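Endo-1,4-beta-xylanase C (Paenibacillus barcinonensis, PDB 4XUR) hydrolyses internal beta-1,4-xylosidic linkages of xylan, the part described here being its second CBM22 xylan-binding domain, in complex with xylotetraose. Local coordinates at residues E98-F101 / N107-Y110; I130-E135 / S140-Y145. One frame throughout, in Å; residues are numbered along the deposited sequence.

Contact 1 (E98-F101 / N107-Y110). With XYP (beta-D-xylopyranose), chain D; XYP (beta-D-xylopyranose), chain B; XYP (beta-D-xylopyranose), chain C.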
loop_
_atom_site.group_PDB
_atom_site.type_symbol
_atom_site.label_atom_id
_atom_site.label_comp_id
_atom_site.label_asym_id
_atom_site.label_seq_id
_atom_site.Cartn_x
_atom_site.Cartn_y
_atom_site.Cartn_z
ATOM N N GLU A 98 -2.084 2.160 -8.172
ATOM C CA GLU A 98 -2.396 1.428 -9.446
ATOM C C GLU A 98 -3.607 2.027 -10.077
ATOM O O GLU A 98 -4.638 2.151 -9.403
ATOM C CB GLU A 98 -2.650 -0.062 -9.126
ATOM C CG GLU A 98 -3.182 -0.840 -10.313
ATOM C CD GLU A 98 -3.340 -2.343 -9.934
ATOM O OE1 GLU A 98 -2.344 -2.970 -9.575
ATOM O OE2 GLU A 98 -4.494 -2.813 -9.897
ATOM N N LYS A 99 -3.506 2.459 -11.347
ATOM C CA LYS A 99 -4.610 3.152 -12.040
ATOM C C LYS A 99 -5.112 2.387 -13.266
ATOM O O LYS A 99 -4.322 1.890 -14.046
ATOM C CB LYS A 99 -4.181 4.554 -12.436
ATOM C CG LYS A 99 -4.089 5.501 -11.281
ATOM C CD LYS A 99 -3.667 6.888 -11.797
ATOM C CE LYS A 99 -2.271 7.213 -11.448
ATOM N NZ LYS A 99 -1.995 8.615 -11.744
ATOM N N GLU A 100 -6.428 2.306 -13.377
ATOM C CA GLU A 100 -7.144 1.659 -14.481
ATOM C C GLU A 100 -7.983 2.759 -15.177
ATOM O O GLU A 100 -8.641 3.579 -14.505
ATOM C CB GLU A 100 -8.084 0.561 -13.963
ATOM C CG GLU A 100 -8.923 -0.103 -15.042
ATOM C CD GLU A 100 -10.024 -0.940 -14.464
ATOM O OE1 GLU A 100 -9.772 -2.049 -14.070
ATOM O OE2 GLU A 100 -11.190 -0.460 -14.389
ATOM N N PHE A 101 -7.950 2.768 -16.521
ATOM C CA PHE A 101 -8.652 3.689 -17.343
ATOM C C PHE A 101 -9.558 2.892 -18.313
ATOM O O PHE A 101 -9.101 1.934 -18.905
ATOM C CB PHE A 101 -7.725 4.602 -18.161
ATOM C CG PHE A 101 -6.925 5.545 -17.304
ATOM C CD1 PHE A 101 -5.731 5.123 -16.713
ATOM C CD2 PHE A 101 -7.376 6.835 -17.019
ATOM C CE1 PHE A 101 -4.990 5.977 -15.928
ATOM C CE2 PHE A 101 -6.610 7.682 -16.242
ATOM C CZ PHE A 101 -5.411 7.245 -15.688
ATOM N N ASN A 107 -4.094 -2.709 -19.388
ATOM C CA ASN A 107 -3.251 -1.573 -19.687
ATOM C C ASN A 107 -3.214 -0.651 -18.426
ATOM O O ASN A 107 -3.536 0.510 -18.495
ATOM C CB ASN A 107 -3.931 -0.894 -20.871
ATOM C CG ASN A 107 -3.424 0.459 -21.180
ATOM O OD1 ASN A 107 -2.230 0.721 -21.117
ATOM N ND2 ASN A 107 -4.344 1.367 -21.532
ATOM N N LEU A 108 -2.832 -1.252 -17.322
ATOM C CA LEU A 108 -2.752 -0.587 -16.034
ATOM C C LEU A 108 -1.497 0.278 -15.924
ATOM O O LEU A 108 -0.467 -0.017 -16.581
ATOM C CB LEU A 108 -2.748 -1.614 -14.865
ATOM C CG LEU A 108 -4.009 -2.490 -14.707
ATOM C CD1 LEU A 108 -3.977 -3.268 -13.395
ATOM C CD2 LEU A 108 -5.283 -1.683 -14.751
ATOM N N GLU A 109 -1.607 1.346 -15.115
ATOM C CA GLU A 109 -0.549 2.279 -14.810
ATOM C C GLU A 109 -0.192 2.249 -13.341
ATOM O O GLU A 109 -1.052 1.987 -12.499
ATOM C CB GLU A 109 -1.083 3.728 -15.001
ATOM C CG GLU A 109 -0.965 4.258 -16.348
ATOM C CD GLU A 109 -1.437 5.720 -16.376
ATOM O OE1 GLU A 109 -1.051 6.535 -15.464
ATOM O OE2 GLU A 109 -2.171 6.008 -17.251
ATOM N N TYR A 110 1.053 2.599 -13.023
ATOM C CA TYR A 110 1.554 2.616 -11.639
ATOM C C TYR A 110 2.383 3.854 -11.411
ATOM O O TYR A 110 3.175 4.251 -12.284
ATOM C CB TYR A 110 2.379 1.343 -11.334
ATOM C CG TYR A 110 1.770 0.063 -12.004
ATOM C CD1 TYR A 110 0.795 -0.694 -11.377
ATOM C CD2 TYR A 110 2.234 -0.394 -13.258
ATOM C CE1 TYR A 110 0.247 -1.825 -11.988
ATOM C CE2 TYR A 110 1.712 -1.503 -13.854
ATOM C CZ TYR A 110 0.724 -2.233 -13.228
ATOM O OH TYR A 110 0.218 -3.384 -13.868
HETATM C C1 XYP D . 4.831 -2.332 -11.024
HETATM C C2 XYP D . 5.508 -1.767 -9.775
HETATM C C3 XYP D . 5.578 -0.245 -9.800
HETATM C C4 XYP D . 6.161 0.224 -11.154
HETATM C C5 XYP D . 5.449 -0.448 -12.332
HETATM O O2 XYP D . 4.753 -2.134 -8.627
HETATM O O3 XYP D . 6.390 0.240 -8.760
HETATM O O4 XYP D . 5.968 1.657 -11.218
HETATM O O5 XYP D . 5.541 -1.853 -12.217
HETATM C C1 XYP B . 2.126 -6.608 -12.006
HETATM C C2 XYP B . 3.228 -6.390 -12.996
HETATM C C3 XYP B . 4.374 -5.618 -12.415
HETATM C C4 XYP B . 3.839 -4.336 -11.746
HETATM C C5 XYP B . 2.696 -4.655 -10.795
HETATM O O2 XYP B . 3.703 -7.699 -13.473
HETATM O O3 XYP B . 5.304 -5.240 -13.423
HETATM O O4 XYP B . 4.877 -3.741 -11.027
HETATM O O5 XYP B . 1.657 -5.325 -11.488
HETATM C C1 XYP C . 6.932 2.291 -12.112
HETATM C C2 XYP C . 6.431 3.687 -12.498
HETATM C C3 XYP C . 7.502 4.414 -13.236
HETATM C C4 XYP C . 8.856 4.361 -12.518
HETATM C C5 XYP C . 9.193 2.906 -12.139
HETATM O O2 XYP C . 5.275 3.565 -13.295
HETATM O O3 XYP C . 7.121 5.798 -13.377
HETATM O O4 XYP C . 9.873 4.880 -13.361
HETATM O O5 XYP C . 8.185 2.350 -11.352
HETATM O O HOH W 1 -6.165 0.812 -17.870
#
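Lys99 and Glu109 exchange both backbone hydrogen bonds of an antiparallel hydrogen-bonded pair: Lys99 N gives to Glu109 O at 2.8 Å, and Glu109 N returns a bond to Lys99 O at 3.0 Å. Both are nearly straight, at 172° and 174°. Further along, a water accepts from Phe101 N and probably donates to Asn107 O, bridging the strands where direct pairing has ended. These are the neighbouring ends of the beta hairpin of strands 90-101 and 109-119, whose second strand forms an edge of the sheet that carries the xylan-binding site.

Van der Waals packing centres on Leu108: CD1 lies against the carboxylate of Glu98, 3.6 Å from OE2, and CD2 packs 3.7 Å from Glu100 CB, so the two methyls are shared between side chains on the same side of the neighbouring strand. Glu98, with CG anti to the backbone N (chi1 171°), runs alongside Tyr110 and brings OE1 to the ring edge, in plane, 3.7 Å from CE1. Salt bridges to Arg143, Arg31 and Arg29 hold this buried carboxylate. On the other face of the sheet, Glu109 OE2 comes obliquely to Phe101 CE1.

Sugar contacts fall to Tyr110. One ring face receives two xylose units, CD2 lying 3.3 Å from C5 of XYP (chain D), while O2 of XYP (chain C) approaches Tyr110 O to 2.4 Å, doubtfully short for the hydrogen bond it suggests.

Contact 2 (I130-E135 / S140-Y145). With XYP (beta-D-xylopyranose), chain D.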
loop_
_atom_site.group_PDB
_atom_site.type_symbol
_atom_site.label_atom_id
_atom_site.label_comp_id
_atom_site.label_asym_id
_atom_site.label_seq_id
_atom_site.Cartn_x
_atom_site.Cartn_y
_atom_site.Cartn_z
ATOM N N ILE A 130 -1.943 13.281 -3.168
ATOM C CA ILE A 130 -2.070 12.754 -4.555
ATOM C C ILE A 130 -3.237 13.436 -5.279
ATOM O O ILE A 130 -4.186 13.941 -4.658
ATOM C CB ILE A 130 -2.290 11.246 -4.560
ATOM C CG1 ILE A 130 -3.598 10.849 -3.888
ATOM C CG2 ILE A 130 -1.116 10.558 -3.939
ATOM C CD1 ILE A 130 -4.381 9.781 -4.624
ATOM N N ILE A 131 -3.157 13.399 -6.612
ATOM C CA ILE A 131 -4.191 13.934 -7.482
ATOM C C ILE A 131 -5.037 12.719 -7.927
ATOM O O ILE A 131 -4.516 11.671 -8.356
ATOM C CB ILE A 131 -3.482 14.646 -8.701
ATOM C CG1 ILE A 131 -2.935 15.962 -8.232
ATOM C CG2 ILE A 131 -4.431 14.819 -9.904
ATOM C CD1 ILE A 131 -1.775 16.452 -9.037
ATOM N N VAL A 132 -6.349 12.895 -7.859
ATOM C CA VAL A 132 -7.295 11.950 -8.404
ATOM C C VAL A 132 -7.596 12.480 -9.814
ATOM O O VAL A 132 -8.125 13.607 -9.906
ATOM C CB VAL A 132 -8.584 11.909 -7.525
ATOM C CG1 VAL A 132 -9.501 10.829 -7.957
ATOM C CG2 VAL A 132 -8.189 11.632 -6.065
ATOM N N PRO A 133 -7.281 11.716 -10.853
ATOM C CA PRO A 133 -7.572 12.224 -12.234
ATOM C C PRO A 133 -9.054 12.546 -12.472
ATOM O O PRO A 133 -9.927 11.921 -11.820
ATOM C CB PRO A 133 -7.117 11.103 -13.118
ATOM C CG PRO A 133 -6.105 10.333 -12.322
ATOM C CD PRO A 133 -6.623 10.430 -10.911
ATOM N N ALA A 134 -9.318 13.473 -13.412
ATOM C CA ALA A 134 -10.699 13.979 -13.651
ATOM C C ALA A 134 -11.520 12.926 -14.425
ATOM O O ALA A 134 -10.988 11.998 -15.026
ATOM C CB ALA A 134 -10.665 15.295 -14.368
ATOM N N GLU A 135 -12.855 13.092 -14.382
ATOM C CA GLU A 135 -13.785 12.172 -15.050
ATOM C C GLU A 135 -13.450 11.950 -16.497
ATOM O O GLU A 135 -13.466 10.823 -16.996
ATOM C CB GLU A 135 -15.217 12.753 -14.850
ATOM C CG GLU A 135 -16.300 12.029 -15.654
ATOM C CD GLU A 135 -16.485 10.599 -15.303
ATOM O OE1 GLU A 135 -16.613 9.814 -16.276
ATOM O OE2 GLU A 135 -16.487 10.263 -14.095
ATOM N N SER A 140 -11.179 4.598 -14.037
ATOM C CA SER A 140 -12.145 3.629 -13.529
ATOM C C SER A 140 -11.673 2.801 -12.322
ATOM O O SER A 140 -12.488 2.052 -11.734
ATOM C CB SER A 140 -12.635 2.703 -14.645
ATOM O OG SER A 140 -11.558 1.957 -15.222
ATOM N N GLY A 141 -10.420 2.896 -11.989
ATOM C CA GLY A 141 -9.813 2.358 -10.722
ATOM C C GLY A 141 -8.597 3.116 -10.265
ATOM O O GLY A 141 -7.790 3.583 -11.072
ATOM N N LEU A 142 -8.486 3.321 -8.958
ATOM C CA LEU A 142 -7.342 3.955 -8.374
ATOM C C LEU A 142 -7.117 3.296 -7.008
ATOM O O LEU A 142 -7.878 3.538 -6.069
ATOM C CB LEU A 142 -7.594 5.473 -8.199
ATOM C CG LEU A 142 -6.432 6.388 -7.725
ATOM C CD1 LEU A 142 -6.599 7.834 -8.252
ATOM C CD2 LEU A 142 -6.284 6.427 -6.238
ATOM N N ARG A 143 -6.063 2.511 -6.916
ATOM C CA ARG A 143 -5.857 1.656 -5.734
ATOM C C ARG A 143 -4.548 2.012 -5.126
ATOM O O ARG A 143 -3.502 2.089 -5.806
ATOM C CB ARG A 143 -5.871 0.186 -6.158
ATOM C CG ARG A 143 -7.071 -0.246 -6.955
ATOM C CD ARG A 143 -6.740 -0.600 -8.388
ATOM N NE ARG A 143 -7.953 -0.784 -9.240
ATOM C CZ ARG A 143 -8.011 -1.385 -10.402
ATOM N NH1 ARG A 143 -6.960 -1.932 -10.996
ATOM N NH2 ARG A 143 -9.191 -1.484 -10.998
ATOM N N MET A 144 -4.581 2.235 -3.833
ATOM C CA MET A 144 -3.343 2.494 -3.108
ATOM C C MET A 144 -2.688 1.171 -2.725
ATOM O O MET A 144 -3.361 0.225 -2.418
ATOM C CB MET A 144 -3.575 3.345 -1.901
ATOM C CG MET A 144 -4.384 2.697 -0.789
ATOM S SD MET A 144 -4.461 3.823 0.620
ATOM C CE MET A 144 -2.729 3.842 1.086
ATOM N N TYR A 145 -1.349 1.104 -2.721
ATOM C CA TYR A 145 -0.679 -0.093 -2.269
ATOM C C TYR A 145 0.698 0.200 -1.725
ATOM O O TYR A 145 1.232 1.306 -1.984
ATOM C CB TYR A 145 -0.620 -1.186 -3.370
ATOM C CG TYR A 145 0.218 -0.922 -4.584
ATOM C CD1 TYR A 145 -0.318 -0.218 -5.645
ATOM C CD2 TYR A 145 1.504 -1.478 -4.729
ATOM C CE1 TYR A 145 0.418 -0.006 -6.794
ATOM C CE2 TYR A 145 2.263 -1.270 -5.876
ATOM C CZ TYR A 145 1.697 -0.561 -6.915
ATOM O OH TYR A 145 2.406 -0.336 -8.094
HETATM C C1 XYP D . 4.831 -2.332 -11.024
HETATM C C2 XYP D . 5.508 -1.767 -9.775
HETATM C C3 XYP D . 5.578 -0.245 -9.800
HETATM C C4 XYP D . 6.161 0.224 -11.154
HETATM C C5 XYP D . 5.449 -0.448 -12.332
HETATM O O2 XYP D . 4.753 -2.134 -8.627
HETATM O O3 XYP D . 6.390 0.240 -8.760
HETATM O O4 XYP D . 5.968 1.657 -11.218
HETATM O O5 XYP D . 5.541 -1.853 -12.217
#
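In this beta-sandwich carbohydrate-binding module the contact joins the two sheets: strand 124-131, followed by a loop, belongs to one sheet, strand 139-147 to the other. The backbones stay apart, 8.0 Å between the CA atoms of Val132 and Leu142, the closest such pair, and the side chain of Leu142 reaches both side chains and backbone of 130-133.

Leu142 supplies the whole touching surface of segment 140-145. With CG anti to the backbone N (chi1 -173°), the side chain reaches across to the opposing segment and divides its work between two methyls. CD1 meets the ring of Pro133 at CD, 3.7 Å away, and is 4.2 Å from Val132 CG1, the valine side chain standing roughly perpendicular to that of Leu142. CD2 lies 4.2 Å from CD1 of Ile130, and the two side chains run antiparallel past one another. Ile130 CG1 stands between the backbone N and the carbonyl carbon (chi1 63°), which carries CD1 to that methyl of Leu142. The hydrophobic layer continues beyond the pair, Ile130 resting on Val76, Ile78 and Leu97, Val132 on Leu67 and Leu70, and Leu142 on Val66.

At its start strand 139-147 is irregular: a classic beta bulge sets Ser140 and Gly141 against the single residue Glu100. Beyond it Arg143 forms salt bridges with Glu65 and Glu100 on the binding-site side of the sheet. Tyr145 belongs to the same side and makes a cation-pi contact with Arg31, its ring edge directed at the ligand. Tyr145 OH donates a hydrogen bond of 3.0 Å to O2 of XYP (chain D).

Overall arrangement
Of the strands in contact, 90-101 comes first, after five earlier ones; contact 1 closes the five-residue turn after it by pairing 98-101 with 107-110. The chain then runs along strand 109-119 into strand 124-131, which lies in the other sheet. Contact 2 closes the next short connection, residues 136-139, the last already strand, where the chain returns to the first sheet. The contacts stand in series, neither enclosing nor crossing the other, centres about 9 Å apart. Strands 90-101 and 139-147 are neighbours in the sheet, so the contacts meet: Glu100 with Ser140, Glu98 with Arg143. Contact 1 adds strand 109-119 at that sheet's edge, contact 2 ties the sheet to its partner, and both reach XYP (chain D).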